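Local atomic coordinates of Tat (Twin-arginine translocation) pathway signal sequence containing protein (PDB entry 5IMU), a protein that is of unknown function but probably carries a twin-arginine export signal, the fragment here joining an alpha/beta sandwich domain to a helical bundle. Residues 15-20 / 42-47; 21-26 / 106-111; 133-138 / 215-220; 143-148 / 153-158; 148-153 / 196-201. One frame throughout, in Å; residues are numbered along the deposited sequence.

The five contacts fall into two groups. Contacts 1 and 2 sit in the alpha/beta part, about 10 Å apart between centres, and share helix 6-27, which touches strand 44-48 in one and the loop before helix 111-115 in the other. Contacts 3, 4 and 5 belong to the helical bundle that follows in the chain. Contacts 4 and 5 both use helix 140-151 and share Pro148 and Thr153, their centres about 7 Å apart, while the centre of contact 3, near the C-terminus, is about 21 Å from those of both. From contact 1 to contact 4 the centres are 38 Å apart. The chain thus completes contacts 1 and 2 before opening the bundle, consistent with two successive structural units.

Contact 1 of 5, residues 15-20 / 42-47; sequences QRLQRI and TTTLLV
Arg16 and Thr44 make the polar link between helix 6-27 and strand 44-48, in the layer of an alpha/beta/alpha sandwich where a helix lies over a four-stranded mixed sheet. The axes of the short helix and strand segments run 33° apart, 10.5 Å at closest approach. Following the strand segment, Thr42 enters through its backbone: its O accepts a bond from a water that in turn accepts from Arg16 NH2 and Thr44 OG1, so the loop before the strand is tied to the same guanidinium. Thr44 then turns both branches to the helix. Its OG1 lies in the guanidinium plane, at the edge, and accepts from Arg16 NH1 at 2.9 Å. The extended arginine chain, with CG anti to the backbone N (chi1 174°), carries the group that far. Thr44 CG2 is the apolar branch: it passes Leu17 CD2 at 3.7 Å and meets Ile20 CD1 tip to tip at 4.0 Å. Thr44 also belongs, with Asn64 and Thr66, to the potassium site, and its side chain is about 4 Å from the ion. Leu45 points from the sheet's other face onto Leu83 of helix 79-83. Leu46 returns to the helix side but stays 4.7 Å from it, its CD1 nearest Ile20 CG2. Ile20 CD1 has a second role, sitting 3.9 Å above the centre of one face of the Arg16 guanidinium.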
# COMPACT_ATOMS: atom_id res chain seq x y z
N GLN A 15 5.95 15.81 16.38
CA GLN A 15 5.08 14.85 17.06
C GLN A 15 3.94 14.40 16.16
O GLN A 15 3.52 13.24 16.21
CB GLN A 15 4.53 15.46 18.35
CG GLN A 15 5.58 15.62 19.43
CD GLN A 15 6.30 14.32 19.70
OE1 GLN A 15 5.67 13.29 19.93
NE2 GLN A 15 7.63 14.36 19.65
N ARG A 16 3.42 15.31 15.33
CA ARG A 16 2.36 14.94 14.40
C ARG A 16 2.82 13.87 13.42
O ARG A 16 2.09 12.92 13.14
CB ARG A 16 1.87 16.18 13.66
CG ARG A 16 0.87 15.88 12.56
CD ARG A 16 0.59 17.10 11.72
NE ARG A 16 -0.24 16.77 10.56
CZ ARG A 16 0.24 16.46 9.36
NH1 ARG A 16 1.55 16.44 9.15
NH2 ARG A 16 -0.58 16.18 8.37
N LEU A 17 4.05 14.01 12.91
CA LEU A 17 4.58 13.01 12.00
C LEU A 17 4.75 11.66 12.69
O LEU A 17 4.46 10.61 12.11
CB LEU A 17 5.92 13.47 11.42
CG LEU A 17 5.89 14.56 10.34
CD1 LEU A 17 7.30 14.88 9.87
CD2 LEU A 17 5.02 14.13 9.17
N GLN A 18 5.21 11.67 13.95
CA GLN A 18 5.43 10.41 14.65
C GLN A 18 4.12 9.69 14.93
O GLN A 18 4.05 8.46 14.84
CB GLN A 18 6.20 10.66 15.95
CG GLN A 18 6.80 9.39 16.54
CD GLN A 18 7.85 8.76 15.64
OE1 GLN A 18 8.93 9.32 15.45
NE2 GLN A 18 7.53 7.61 15.06
N ARG A 19 3.06 10.44 15.27
CA ARG A 19 1.76 9.81 15.48
C ARG A 19 1.24 9.19 14.19
O ARG A 19 0.59 8.13 14.22
CB ARG A 19 0.76 10.82 16.03
CG ARG A 19 1.04 11.28 17.45
CD ARG A 19 -0.15 12.01 18.05
NE ARG A 19 -0.53 13.20 17.29
CZ ARG A 19 -0.01 14.41 17.50
NH1 ARG A 19 0.90 14.59 18.44
NH2 ARG A 19 -0.41 15.44 16.76
N ILE A 20 1.50 9.83 13.05
CA ILE A 20 1.08 9.27 11.77
C ILE A 20 1.83 7.97 11.49
O ILE A 20 1.23 6.97 11.07
CB ILE A 20 1.28 10.30 10.64
CG1 ILE A 20 0.23 11.40 10.74
CG2 ILE A 20 1.23 9.63 9.28
CD1 ILE A 20 0.40 12.49 9.71
N THR A 42 2.65 21.56 3.71
CA THR A 42 1.32 20.95 3.75
C THR A 42 1.28 19.50 3.28
O THR A 42 0.33 18.79 3.65
CB THR A 42 0.32 21.75 2.90
OG1 THR A 42 0.76 21.79 1.54
CG2 THR A 42 0.20 23.18 3.43
N THR A 43 2.25 19.03 2.50
CA THR A 43 2.23 17.67 1.97
C THR A 43 2.96 16.74 2.93
O THR A 43 4.17 16.89 3.15
CB THR A 43 2.86 17.61 0.58
OG1 THR A 43 2.14 18.48 -0.31
CG2 THR A 43 2.82 16.18 0.04
N THR A 44 2.24 15.77 3.49
CA THR A 44 2.82 14.74 4.35
C THR A 44 2.93 13.46 3.54
O THR A 44 1.92 12.87 3.14
CB THR A 44 1.97 14.53 5.60
OG1 THR A 44 1.87 15.76 6.33
CG2 THR A 44 2.61 13.47 6.49
N LEU A 45 4.17 13.02 3.30
CA LEU A 45 4.45 11.83 2.51
C LEU A 45 4.65 10.64 3.43
O LEU A 45 5.38 10.74 4.42
CB LEU A 45 5.69 12.05 1.64
CG LEU A 45 6.17 10.88 0.78
CD1 LEU A 45 5.15 10.56 -0.31
CD2 LEU A 45 7.53 11.19 0.18
N LEU A 46 4.01 9.51 3.10
CA LEU A 46 4.09 8.29 3.90
C LEU A 46 4.58 7.14 3.04
O LEU A 46 4.07 6.93 1.93
CB LEU A 46 2.72 7.95 4.51
CG LEU A 46 2.66 6.65 5.32
CD1 LEU A 46 3.58 6.71 6.52
CD2 LEU A 46 1.24 6.35 5.74
N VAL A 47 5.56 6.39 3.54
CA VAL A 47 6.18 5.31 2.78
C VAL A 47 6.42 4.10 3.67
O VAL A 47 6.53 4.21 4.89
CB VAL A 47 7.51 5.74 2.13
CG1 VAL A 47 7.34 6.96 1.24
CG2 VAL A 47 8.57 5.99 3.20
O HOH W 1 -0.51 16.76 5.54

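Contact 2 of 5, residues 21-26 / 106-111; sequences VDAVAR and PALTGD
Ala23 packs against Pro106 and Leu108 where the loop leading to helix 111-115 runs beside helix 6-27. Its methyl points toward the loop, with CB 3.9 Å from Pro106 CD and 4.3 Å from Leu108 CD2, so one small side chain serves two partners. The proline, puckered C-gamma exo, offers the CD corner of its ring. Leu108 sits at the centre of an inverse gamma turn, and its side chain points toward the helix. Its CG lies beside the backbone N (chi1 -55°) and CD1 continues the chain outward (chi2 173°), leaving CD2 as the branch that reaches Ala23. The Ala23 and Pro106 CA atoms are 6.8 Å apart. One turn on, Arg26 folds back along the helix and lays its guanidinium over Asp22 O, 3.5 Å above the plane, while its NE bonds to Ala99 O. Pro106 also rests on Arg19 and Leu108 on Gln27, so with Ala23 the loop follows one ridge of the helix. On the helix's sheet side, Val21 packs on strands 33-37 and 88-92, and Val24 on Trp33, leaving helix 6-27 held between the sheet and this loop.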
# COMPACT_ATOMS: atom_id res chain seq x y z
N VAL A 21 3.14 7.96 11.72
CA VAL A 21 3.93 6.75 11.52
C VAL A 21 3.46 5.64 12.45
O VAL A 21 3.21 4.51 12.02
CB VAL A 21 5.43 7.04 11.72
CG1 VAL A 21 6.21 5.74 11.78
CG2 VAL A 21 5.96 7.92 10.61
N ASP A 22 3.31 5.96 13.74
CA ASP A 22 2.89 4.94 14.70
C ASP A 22 1.48 4.44 14.40
O ASP A 22 1.14 3.30 14.75
CB ASP A 22 2.97 5.50 16.12
CG ASP A 22 4.40 5.79 16.55
OD1 ASP A 22 5.33 5.34 15.85
OD2 ASP A 22 4.59 6.46 17.58
N ALA A 23 0.66 5.26 13.74
CA ALA A 23 -0.70 4.83 13.41
C ALA A 23 -0.70 3.70 12.39
O ALA A 23 -1.48 2.75 12.51
CB ALA A 23 -1.52 6.02 12.91
N VAL A 24 0.15 3.79 11.37
CA VAL A 24 0.22 2.69 10.41
C VAL A 24 1.09 1.57 10.96
O VAL A 24 0.85 0.39 10.66
CB VAL A 24 0.73 3.17 9.04
CG1 VAL A 24 -0.28 4.10 8.40
CG2 VAL A 24 2.09 3.85 9.17
N ALA A 25 2.10 1.90 11.77
CA ALA A 25 3.00 0.87 12.28
C ALA A 25 2.28 -0.09 13.21
O ALA A 25 2.52 -1.30 13.17
CB ALA A 25 4.19 1.52 12.99
N ARG A 26 1.37 0.41 14.05
CA ARG A 26 0.67 -0.51 14.94
C ARG A 26 -0.29 -1.42 14.18
O ARG A 26 -0.61 -2.51 14.68
CB ARG A 26 -0.08 0.26 16.04
CG ARG A 26 -1.33 0.99 15.61
CD ARG A 26 -2.08 1.51 16.84
NE ARG A 26 -1.19 2.24 17.74
CZ ARG A 26 -1.00 3.56 17.68
NH1 ARG A 26 -1.64 4.28 16.78
NH2 ARG A 26 -0.17 4.15 18.53
N PRO A 106 -4.25 9.57 15.01
CA PRO A 106 -4.94 10.17 13.86
C PRO A 106 -6.03 9.27 13.32
O PRO A 106 -5.88 8.05 13.25
CB PRO A 106 -3.81 10.35 12.83
CG PRO A 106 -2.53 10.19 13.60
CD PRO A 106 -2.85 9.26 14.72
N ALA A 107 -7.15 9.89 12.94
CA ALA A 107 -8.26 9.15 12.36
C ALA A 107 -7.86 8.55 11.02
O ALA A 107 -7.24 9.21 10.18
CB ALA A 107 -9.47 10.06 12.20
N LEU A 108 -8.23 7.29 10.82
CA LEU A 108 -7.80 6.54 9.64
C LEU A 108 -8.79 6.71 8.49
O LEU A 108 -9.45 5.77 8.04
CB LEU A 108 -7.60 5.07 10.01
CG LEU A 108 -6.65 4.84 11.18
CD1 LEU A 108 -6.62 3.38 11.61
CD2 LEU A 108 -5.25 5.33 10.84
N THR A 109 -8.89 7.95 8.02
CA THR A 109 -9.84 8.33 6.98
C THR A 109 -9.16 8.67 5.65
O THR A 109 -9.82 9.20 4.76
CB THR A 109 -10.69 9.52 7.43
OG1 THR A 109 -9.84 10.66 7.63
CG2 THR A 109 -11.39 9.20 8.73
N GLY A 110 -7.88 8.38 5.51
CA GLY A 110 -7.15 8.90 4.37
C GLY A 110 -6.95 7.97 3.19
O GLY A 110 -6.25 8.35 2.25
N ASP A 111 -7.56 6.78 3.19
CA ASP A 111 -7.28 5.82 2.13
C ASP A 111 -7.82 6.27 0.78
O ASP A 111 -7.15 6.12 -0.24
CB ASP A 111 -7.84 4.44 2.50
CG ASP A 111 -7.00 3.74 3.54
OD1 ASP A 111 -5.94 3.18 3.18
OD2 ASP A 111 -7.39 3.75 4.73

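Contact 3 of 5, residues 133-138 / 215-220; sequences RRRDSL and VTTRRG
Arg135 and Thr217 bury the most surface here, and they meet through the threonine methyl. Thr217 CG2 comes to 3.6 Å from Arg135 NH1 and 4.1 Å from NH2, the two side chains arriving from opposite directions. Arg135 leaves the backbone with CG anti to N, then bends at chi2 (68°), which swings its guanidinium toward the end of helix 203-216. Two of its nitrogens have partners elsewhere: NE forms a salt bridge with Asp188 OD1 and NH2 bonds to Thr184 O. Both anchors come from helix 183-199, and they hold the group in place while the methyl comes up beside NH1. Thr217, the first residue to depart from helical angles, sends its OG1 back to Tyr213 O, which leaves CG2 to face the arginine. Next in area comes Arg219, whose NH2 lies 3.3 Å from Arg134 NH2. Both are donors, so this is a close approach of like charges and not a bond; the guanidinium planes are 20° apart. Such a pair at the surface would probably be costly unless solvent or other groups offset the charge. The arrangement is that of a helical bundle's end, where a type I turn from Arg135 to Leu138, linking helices 124-133 and 140-151, meets the tail leaving helix 203-216.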
# COMPACT_ATOMS: atom_id res chain seq x y z
N ARG A 133 -3.39 -13.80 -17.03
CA ARG A 133 -3.06 -14.87 -17.97
C ARG A 133 -1.58 -15.23 -17.91
O ARG A 133 -1.22 -16.41 -17.96
CB ARG A 133 -3.45 -14.46 -19.39
CG ARG A 133 -3.10 -15.51 -20.44
CD ARG A 133 -3.45 -15.07 -21.85
NE ARG A 133 -2.55 -14.03 -22.35
CZ ARG A 133 -1.35 -14.27 -22.87
NH1 ARG A 133 -0.89 -15.51 -22.94
NH2 ARG A 133 -0.60 -13.27 -23.30
N ARG A 134 -0.71 -14.23 -17.79
CA ARG A 134 0.72 -14.43 -17.93
C ARG A 134 1.42 -14.75 -16.61
O ARG A 134 2.65 -14.92 -16.61
CB ARG A 134 1.36 -13.19 -18.57
CG ARG A 134 0.90 -12.94 -20.00
CD ARG A 134 1.52 -11.68 -20.61
NE ARG A 134 2.98 -11.74 -20.66
CZ ARG A 134 3.75 -10.83 -21.24
NH1 ARG A 134 3.20 -9.77 -21.83
NH2 ARG A 134 5.07 -10.96 -21.23
N ARG A 135 0.69 -14.86 -15.50
CA ARG A 135 1.28 -15.07 -14.18
C ARG A 135 1.03 -16.51 -13.74
O ARG A 135 -0.10 -16.87 -13.40
CB ARG A 135 0.71 -14.09 -13.16
CG ARG A 135 1.46 -14.07 -11.84
CD ARG A 135 2.84 -13.48 -12.03
NE ARG A 135 3.36 -12.94 -10.78
CZ ARG A 135 4.26 -11.96 -10.71
NH1 ARG A 135 4.73 -11.41 -11.82
NH2 ARG A 135 4.68 -11.52 -9.53
N ASP A 136 2.09 -17.32 -13.72
CA ASP A 136 1.93 -18.74 -13.44
C ASP A 136 1.65 -19.02 -11.96
O ASP A 136 1.06 -20.05 -11.63
CB ASP A 136 3.18 -19.51 -13.88
CG ASP A 136 2.93 -21.00 -14.06
OD1 ASP A 136 1.89 -21.36 -14.66
OD2 ASP A 136 3.76 -21.81 -13.59
N SER A 137 2.06 -18.11 -11.07
CA SER A 137 2.04 -18.38 -9.64
C SER A 137 0.70 -18.08 -8.97
O SER A 137 0.55 -18.36 -7.78
CB SER A 137 3.14 -17.58 -8.95
OG SER A 137 3.03 -16.19 -9.25
N LEU A 138 -0.27 -17.54 -9.71
CA LEU A 138 -1.55 -17.16 -9.11
C LEU A 138 -2.35 -18.39 -8.69
O LEU A 138 -2.22 -19.46 -9.29
CB LEU A 138 -2.37 -16.34 -10.10
CG LEU A 138 -2.58 -14.83 -9.92
CD1 LEU A 138 -1.60 -14.21 -8.94
CD2 LEU A 138 -2.52 -14.13 -11.27
N VAL A 215 4.61 -1.53 -12.34
CA VAL A 215 5.97 -1.09 -12.02
C VAL A 215 6.71 -2.10 -11.16
O VAL A 215 7.94 -2.15 -11.20
CB VAL A 215 5.96 0.29 -11.33
CG1 VAL A 215 5.35 1.34 -12.24
CG2 VAL A 215 5.23 0.23 -9.99
N THR A 216 5.98 -2.92 -10.39
CA THR A 216 6.64 -3.91 -9.55
C THR A 216 7.20 -5.06 -10.38
O THR A 216 8.26 -5.61 -10.05
CB THR A 216 5.66 -4.43 -8.49
OG1 THR A 216 5.12 -3.32 -7.77
CG2 THR A 216 6.37 -5.35 -7.51
N THR A 217 6.51 -5.44 -11.45
CA THR A 217 6.88 -6.58 -12.27
C THR A 217 7.64 -6.18 -13.54
O THR A 217 7.87 -7.03 -14.40
CB THR A 217 5.64 -7.39 -12.65
OG1 THR A 217 4.77 -6.58 -13.46
CG2 THR A 217 4.90 -7.85 -11.40
N ARG A 218 8.02 -4.91 -13.66
CA ARG A 218 8.71 -4.46 -14.86
C ARG A 218 10.09 -5.10 -14.98
O ARG A 218 10.79 -5.30 -13.98
CB ARG A 218 8.85 -2.93 -14.86
CG ARG A 218 7.84 -2.28 -15.80
CD ARG A 218 7.95 -0.77 -15.90
NE ARG A 218 7.42 -0.32 -17.20
CZ ARG A 218 8.14 -0.15 -18.31
NH1 ARG A 218 9.46 -0.36 -18.30
NH2 ARG A 218 7.54 0.24 -19.42
N ARG A 219 10.47 -5.42 -16.21
CA ARG A 219 11.80 -5.93 -16.50
C ARG A 219 12.79 -4.77 -16.55
O ARG A 219 12.43 -3.61 -16.39
CB ARG A 219 11.79 -6.72 -17.81
CG ARG A 219 11.26 -8.14 -17.68
CD ARG A 219 10.87 -8.71 -19.04
NE ARG A 219 9.42 -8.81 -19.19
CZ ARG A 219 8.73 -9.94 -19.02
NH1 ARG A 219 9.36 -11.06 -18.71
NH2 ARG A 219 7.41 -9.94 -19.18
N GLY A 220 14.06 -5.09 -16.79
CA GLY A 220 15.11 -4.09 -16.80
C GLY A 220 15.07 -3.16 -18.00
O GLY A 220 14.01 -2.88 -18.56

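Contact 4 of 5, residues 143-148 / 153-158; sequences QAIALP and TGVLEN
The Pro148 carbonyl is the flat group that Thr153 engages. Thr153 N donates to Pro148 O over 3.2 Å with an N-H...O angle of 157°, standing 15° out of the carbonyl plane. Thr153 CG2 crowds the same oxygen at 3.3 Å and also lies 4.1 Å from Pro148 CB; its first torsion is nearly eclipsed (chi1 114°), with CG2 turned to the carbonyl oxygen. Gly154 follows with positive phi, an angle at which a CB would press on the preceding carbonyl, and the chain then turns Val155 back to the helix. Val155 CG1 is the branch that packs: it sits 3.9 Å from both Ile145 CB and CG2, the two side chains crossing at about a right angle, and 4.3 Å from Pro148 CB. That methyl therefore fills the angle between Ile145 and the proline ring, one turn apart on the helix. Pro148 has no N-H to give, and the helix is kinked there. Ile145 continues onto Glu159 and Leu163, and Val155 onto Ile199. Leu156, at the N-cap of helix 157-177, bonds through N to Glu159 OE1. Altogether this is a tight helix-to-helix connection in an alpha bundle: a Schellman motif, with Thr153 N to Pro148 O as its outer bond, then a short link folded against the helix's last turn.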
# COMPACT_ATOMS: atom_id res chain seq x y z
N GLN A 143 -7.63 -17.12 -11.58
CA GLN A 143 -8.02 -17.50 -12.94
C GLN A 143 -9.53 -17.63 -13.06
O GLN A 143 -10.09 -17.41 -14.14
CB GLN A 143 -7.34 -18.81 -13.34
CG GLN A 143 -5.82 -18.79 -13.24
CD GLN A 143 -5.17 -17.83 -14.22
OE1 GLN A 143 -5.77 -17.43 -15.21
NE2 GLN A 143 -3.92 -17.46 -13.94
N ALA A 144 -10.21 -17.97 -11.96
CA ALA A 144 -11.63 -18.29 -12.03
C ALA A 144 -12.50 -17.04 -12.15
O ALA A 144 -13.50 -17.04 -12.86
CB ALA A 144 -12.05 -19.11 -10.81
N ILE A 145 -12.14 -15.95 -11.46
CA ILE A 145 -13.03 -14.81 -11.35
C ILE A 145 -12.41 -13.52 -11.89
O ILE A 145 -13.00 -12.45 -11.74
CB ILE A 145 -13.52 -14.61 -9.90
CG1 ILE A 145 -12.36 -14.20 -8.99
CG2 ILE A 145 -14.20 -15.87 -9.39
CD1 ILE A 145 -12.82 -13.73 -7.63
N ALA A 146 -11.23 -13.60 -12.51
CA ALA A 146 -10.63 -12.39 -13.09
C ALA A 146 -11.56 -11.77 -14.13
O ALA A 146 -11.89 -10.59 -14.05
CB ALA A 146 -9.27 -12.72 -13.70
N LEU A 147 -11.99 -12.58 -15.10
CA LEU A 147 -12.87 -12.04 -16.15
C LEU A 147 -14.24 -11.69 -15.61
O LEU A 147 -14.76 -10.60 -15.96
CB LEU A 147 -12.94 -13.03 -17.31
CG LEU A 147 -13.41 -12.51 -18.67
CD1 LEU A 147 -12.68 -11.23 -19.03
CD2 LEU A 147 -13.17 -13.57 -19.73
N PRO A 148 -14.92 -12.51 -14.78
CA PRO A 148 -16.18 -12.06 -14.18
C PRO A 148 -16.06 -10.76 -13.40
O PRO A 148 -16.99 -9.94 -13.44
CB PRO A 148 -16.57 -13.23 -13.27
CG PRO A 148 -15.99 -14.41 -13.94
CD PRO A 148 -14.68 -13.94 -14.52
N THR A 153 -20.04 -9.14 -13.58
CA THR A 153 -21.18 -10.05 -13.56
C THR A 153 -21.55 -10.50 -12.16
O THR A 153 -22.66 -11.02 -11.97
CB THR A 153 -20.89 -11.28 -14.41
OG1 THR A 153 -20.81 -12.44 -13.57
CG2 THR A 153 -19.58 -11.12 -15.13
N GLY A 154 -20.68 -10.31 -11.17
CA GLY A 154 -20.94 -10.78 -9.83
C GLY A 154 -20.38 -12.16 -9.60
O GLY A 154 -20.42 -13.01 -10.49
N VAL A 155 -19.84 -12.40 -8.41
CA VAL A 155 -19.24 -13.68 -8.06
C VAL A 155 -19.99 -14.25 -6.86
O VAL A 155 -20.81 -13.58 -6.23
CB VAL A 155 -17.73 -13.57 -7.77
CG1 VAL A 155 -16.99 -13.13 -9.02
CG2 VAL A 155 -17.49 -12.59 -6.63
N LEU A 156 -19.69 -15.51 -6.55
CA LEU A 156 -20.34 -16.17 -5.43
C LEU A 156 -19.62 -15.84 -4.12
O LEU A 156 -18.45 -15.43 -4.11
CB LEU A 156 -20.36 -17.69 -5.64
CG LEU A 156 -21.05 -18.21 -6.90
CD1 LEU A 156 -21.03 -19.73 -6.91
CD2 LEU A 156 -22.47 -17.69 -7.00
N GLU A 157 -20.33 -16.02 -3.01
CA GLU A 157 -19.76 -15.69 -1.71
C GLU A 157 -18.56 -16.57 -1.40
O GLU A 157 -17.55 -16.09 -0.86
CB GLU A 157 -20.80 -15.84 -0.61
CG GLU A 157 -20.27 -15.43 0.76
CD GLU A 157 -20.04 -13.94 0.88
OE1 GLU A 157 -20.82 -13.18 0.28
OE2 GLU A 157 -19.09 -13.51 1.58
N ASN A 158 -18.64 -17.86 -1.71
CA ASN A 158 -17.50 -18.73 -1.47
C ASN A 158 -16.31 -18.32 -2.31
O ASN A 158 -15.16 -18.58 -1.93
CB ASN A 158 -17.87 -20.19 -1.75
CG ASN A 158 -17.83 -20.53 -3.23
OD1 ASN A 158 -16.83 -21.05 -3.73
ND2 ASN A 158 -18.91 -20.24 -3.93

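Contact 5 of 5, residues 148-153 / 196-201; sequences PAVRKT and EALIDE
Two Schellman-capped helix ends lie side by side here, with Ala149 near the end of helix 140-151 packed on Leu198 and Ile199 at the end of helix 183-199. The backbones come close, Ala149 CA to Ile199 CA being 5.6 Å, as the alanine's single methyl allows. That CB touches Ile199 CG2 at 3.7 Å and Leu198 CD2 at 4.0 Å. Ile199 CG2 lies beside its backbone N, facing the alanine, while CG1 (chi1 67°) carries CD1 away toward Val155. Leu198 CD2 reaches further, to 3.9 Å from Val150 CG2, the two side chains slanting across one another, and Leu198 CG lies 3.7 Å from Ala149 O. Beyond, Leu198 continues onto Phe124 and Leu128 of helix 124-133 and onto Ala206 of helix 203-216, so it stands where four helices converge. Above the apolar patch a water donates to Ala149 O at 2.7 Å and, weakly, to Leu198 O at 3.4 Å. Those carbonyls also take bonds from the capping residues: Lys152 N to Ala149 O, weakly, and Glu201 N to Leu198 O, both residues having positive phi. Lys152 NZ forms a salt bridge with Asp203 OD2 and stays 6.9 Å from Glu201 OE2. The chemistry is thus divided. Methyl groups hold the helices together directly, whereas one water bridges the end carbonyls, firmly to Ala149 O and weakly to Leu198 O, and Lys152 adds a charged tie to the start of helix 203-216 and would probably feel a milder attraction to Glu201.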
# COMPACT_ATOMS: atom_id res chain seq x y z
N PRO A 148 -14.92 -12.51 -14.78
CA PRO A 148 -16.18 -12.06 -14.18
C PRO A 148 -16.06 -10.76 -13.40
O PRO A 148 -16.99 -9.94 -13.44
CB PRO A 148 -16.57 -13.23 -13.27
CG PRO A 148 -15.99 -14.41 -13.94
CD PRO A 148 -14.68 -13.94 -14.52
N ALA A 149 -14.95 -10.55 -12.69
CA ALA A 149 -14.78 -9.30 -11.96
C ALA A 149 -14.68 -8.11 -12.91
O ALA A 149 -15.26 -7.05 -12.65
CB ALA A 149 -13.53 -9.37 -11.07
N VAL A 150 -13.96 -8.27 -14.01
CA VAL A 150 -13.84 -7.19 -14.99
C VAL A 150 -15.18 -6.95 -15.68
O VAL A 150 -15.57 -5.80 -15.90
CB VAL A 150 -12.72 -7.52 -16.00
CG1 VAL A 150 -12.85 -6.65 -17.24
CG2 VAL A 150 -11.36 -7.32 -15.35
N ARG A 151 -15.90 -8.02 -16.02
CA ARG A 151 -17.21 -7.87 -16.65
C ARG A 151 -18.28 -7.41 -15.67
O ARG A 151 -19.38 -7.07 -16.11
CB ARG A 151 -17.64 -9.20 -17.28
CG ARG A 151 -16.72 -9.71 -18.38
CD ARG A 151 -17.00 -9.05 -19.72
NE ARG A 151 -15.98 -9.39 -20.70
CZ ARG A 151 -14.91 -8.64 -20.95
NH1 ARG A 151 -14.73 -7.51 -20.29
NH2 ARG A 151 -14.03 -9.02 -21.86
N LYS A 152 -17.99 -7.41 -14.36
CA LYS A 152 -18.94 -6.98 -13.32
C LYS A 152 -20.20 -7.84 -13.31
O LYS A 152 -21.30 -7.36 -13.06
CB LYS A 152 -19.29 -5.50 -13.46
CG LYS A 152 -18.10 -4.58 -13.39
CD LYS A 152 -18.50 -3.12 -13.32
CE LYS A 152 -17.26 -2.24 -13.20
NZ LYS A 152 -17.58 -0.81 -12.95
N THR A 153 -20.04 -9.14 -13.58
CA THR A 153 -21.18 -10.05 -13.56
C THR A 153 -21.55 -10.50 -12.16
O THR A 153 -22.66 -11.02 -11.97
CB THR A 153 -20.89 -11.28 -14.41
OG1 THR A 153 -20.81 -12.44 -13.57
CG2 THR A 153 -19.58 -11.12 -15.13
N GLU A 196 -10.09 -8.09 -5.63
CA GLU A 196 -11.02 -7.91 -4.52
C GLU A 196 -11.64 -6.52 -4.52
O GLU A 196 -12.85 -6.38 -4.31
CB GLU A 196 -10.32 -8.17 -3.18
CG GLU A 196 -11.25 -7.91 -1.99
CD GLU A 196 -10.67 -8.36 -0.66
OE1 GLU A 196 -10.70 -9.57 -0.36
OE2 GLU A 196 -10.18 -7.49 0.10
N ALA A 197 -10.83 -5.49 -4.75
CA ALA A 197 -11.38 -4.14 -4.85
C ALA A 197 -12.39 -4.04 -5.98
O ALA A 197 -13.39 -3.31 -5.88
CB ALA A 197 -10.25 -3.12 -5.04
N LEU A 198 -12.15 -4.78 -7.07
CA LEU A 198 -13.07 -4.75 -8.21
C LEU A 198 -14.43 -5.33 -7.84
O LEU A 198 -15.47 -4.72 -8.09
CB LEU A 198 -12.44 -5.52 -9.38
CG LEU A 198 -12.78 -5.10 -10.81
CD1 LEU A 198 -12.69 -3.60 -10.98
CD2 LEU A 198 -11.83 -5.80 -11.78
N ILE A 199 -14.45 -6.52 -7.22
CA ILE A 199 -15.73 -7.11 -6.86
C ILE A 199 -16.42 -6.33 -5.75
O ILE A 199 -17.64 -6.46 -5.57
CB ILE A 199 -15.58 -8.60 -6.48
CG1 ILE A 199 -14.79 -8.77 -5.18
CG2 ILE A 199 -14.94 -9.39 -7.61
CD1 ILE A 199 -14.79 -10.20 -4.66
N ASP A 200 -15.68 -5.51 -5.00
CA ASP A 200 -16.26 -4.63 -4.00
C ASP A 200 -16.70 -3.28 -4.57
O ASP A 200 -17.10 -2.40 -3.80
CB ASP A 200 -15.27 -4.38 -2.86
CG ASP A 200 -15.13 -5.57 -1.93
OD1 ASP A 200 -16.01 -6.45 -1.96
OD2 ASP A 200 -14.15 -5.60 -1.16
N GLU A 201 -16.62 -3.10 -5.89
CA GLU A 201 -16.99 -1.85 -6.56
C GLU A 201 -16.11 -0.68 -6.13
O GLU A 201 -16.55 0.47 -6.13
CB GLU A 201 -18.47 -1.49 -6.33
CG GLU A 201 -19.45 -2.31 -7.13
CD GLU A 201 -20.87 -1.82 -6.97
OE1 GLU A 201 -21.78 -2.66 -6.77
OE2 GLU A 201 -21.09 -0.59 -7.03
O HOH W 2 -16.79 -6.79 -10.44